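Local coordinates for hypothetical protein (Shewanella oneidensis, PDB 2OTM) that is of unknown function but belongs to the YjgF-like family and is a putative endoribonuclease, with a chorismate mutase-like fold and three chains in its assembly, at residues C84-L87 and S88-K91. Numbering follows the deposited sequence.
Sequences CGEL and SRIK
Arg-89 reaches back over the end of helix 62-84 and gives NH1 to the carbonyl oxygen of Cys-84 at 3.0 Å. The bond is nearly straight, 164° at the hydrogen, and lies both in the carbonyl plane and close to the guanidinium plane, a geometry that helps set how the flat group of Arg-89 is turned. With chi2 and chi3 both near 180°, the arm runs extended from CG to NE, long enough to span the turn. Glu-86 lies over one face of the Arg-89 guanidinium, its CG 3.7 Å from Arg-89 CZ; its carboxylate bends off instead of pairing with the arginine, and OE1 accepts a hydrogen bond from a water that in turn accepts one from Ser-88 N. Gly-85, with positive phi, takes the chain out of the helix and, carrying no side chain, lets Arg-89 NH1 come close to its CA.

The backbone then winds into a short 3-10 turn. Arg-89 N bonds to Glu-86 O at 3.0 Å and Ile-90 N to Leu-87 O at 3.1 Å, each an i to i+3 step. A second water donates to both Leu-87 O and Ile-90 O.

On the inner side Leu-87 and Ile-90 lie alongside each other, pointing the same way, with CD2 of Leu-87 3.8 Å from CD1 of Ile-90. Both aliphatic chains also meet Leu-80 and Phe-124 of helices 62-84 and 109-124. Shortening Ile-90 to an alanine removes CD1, and is likely to cost Leu-87 CD2 this contact and open a gap toward Phe-124. The link from helix 62-84 to strand 92-100 thus divides its chemistry: charged and watered outside, aliphatic where it faces helices 62-84 and 109-124.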
loop_
_atom_site.group_PDB
_atom_site.type_symbol
_atom_site.label_atom_id
_atom_site.label_comp_id
_atom_site.label_asym_id
_atom_site.label_seq_id
_atom_site.Cartn_x
_atom_site.Cartn_y
_atom_site.Cartn_z
ATOM N N CYS B 84 22.147 -2.096 5.357
ATOM C CA CYS B 84 22.680 -3.391 5.811
ATOM C C CYS B 84 24.157 -3.616 5.551
ATOM O O CYS B 84 24.702 -4.597 6.024
ATOM C CB CYS B 84 21.847 -4.545 5.269
ATOM S SG CYS B 84 21.935 -4.695 3.523
ATOM N N GLY B 85 24.806 -2.697 4.851
ATOM C CA GLY B 85 26.260 -2.754 4.665
ATOM C C GLY B 85 26.688 -3.628 3.512
ATOM O O GLY B 85 27.400 -3.161 2.609
ATOM N N GLU B 86 26.282 -4.894 3.552
ATOM C CA GLU B 86 26.576 -5.872 2.531
ATOM C C GLU B 86 25.233 -6.363 2.061
ATOM O O GLU B 86 24.452 -6.872 2.852
ATOM C CB GLU B 86 27.391 -7.018 3.130
ATOM C CG GLU B 86 28.841 -6.661 3.459
ATOM C CD GLU B 86 29.697 -6.461 2.215
ATOM O OE1 GLU B 86 29.449 -7.117 1.173
ATOM O OE2 GLU B 86 30.626 -5.631 2.272
ATOM N N LEU B 87 24.967 -6.210 0.768
ATOM C CA LEU B 87 23.695 -6.624 0.197
ATOM C C LEU B 87 23.515 -8.148 0.263
ATOM O O LEU B 87 22.399 -8.633 0.156
ATOM C CB LEU B 87 23.567 -6.108 -1.235
ATOM C CG LEU B 87 23.329 -4.597 -1.412
ATOM C CD1 LEU B 87 23.441 -4.207 -2.869
ATOM C CD2 LEU B 87 21.963 -4.163 -0.845
ATOM N N SER B 88 24.613 -8.897 0.439
ATOM C CA SER B 88 24.522 -10.344 0.716
ATOM C C SER B 88 23.741 -10.690 1.966
ATOM O O SER B 88 23.318 -11.818 2.156
ATOM C CB SER B 88 25.929 -10.927 0.892
ATOM O OG SER B 88 26.625 -10.853 -0.324
ATOM N N ARG B 89 23.616 -9.724 2.857
ATOM C CA ARG B 89 22.871 -9.899 4.111
ATOM C C ARG B 89 21.356 -9.985 3.912
ATOM O O ARG B 89 20.610 -10.440 4.797
ATOM C CB ARG B 89 23.238 -8.802 5.094
ATOM C CG ARG B 89 24.727 -8.865 5.506
ATOM C CD ARG B 89 25.196 -7.731 6.412
ATOM N NE ARG B 89 26.619 -7.967 6.712
ATOM C CZ ARG B 89 27.559 -7.040 6.920
ATOM N NH1 ARG B 89 27.276 -5.752 6.924
ATOM N NH2 ARG B 89 28.816 -7.423 7.151
ATOM N N ILE B 90 20.898 -9.576 2.747
ATOM C CA ILE B 90 19.461 -9.677 2.430
ATOM C C ILE B 90 19.092 -11.110 2.067
ATOM O O ILE B 90 19.624 -11.680 1.102
ATOM C CB ILE B 90 19.088 -8.683 1.325
ATOM C CG1 ILE B 90 19.205 -7.250 1.877
ATOM C CG2 ILE B 90 17.625 -8.959 0.746
ATOM C CD1 ILE B 90 19.267 -6.192 0.852
ATOM N N LYS B 91 18.211 -11.721 2.858
ATOM C CA LYS B 91 17.707 -13.057 2.543
ATOM C C LYS B 91 16.797 -13.052 1.321
ATOM O O LYS B 91 16.869 -13.935 0.492
ATOM C CB LYS B 91 16.939 -13.622 3.722
ATOM C CG LYS B 91 17.836 -13.932 4.896
ATOM C CD LYS B 91 17.063 -14.631 6.015
ATOM C CE LYS B 91 18.009 -15.002 7.166
ATOM N NZ LYS B 91 17.401 -15.969 8.114
HETATM O O HOH W 1 27.372 -8.285 -0.134
HETATM O O HOH W 2 21.150 -10.790 -1.113
#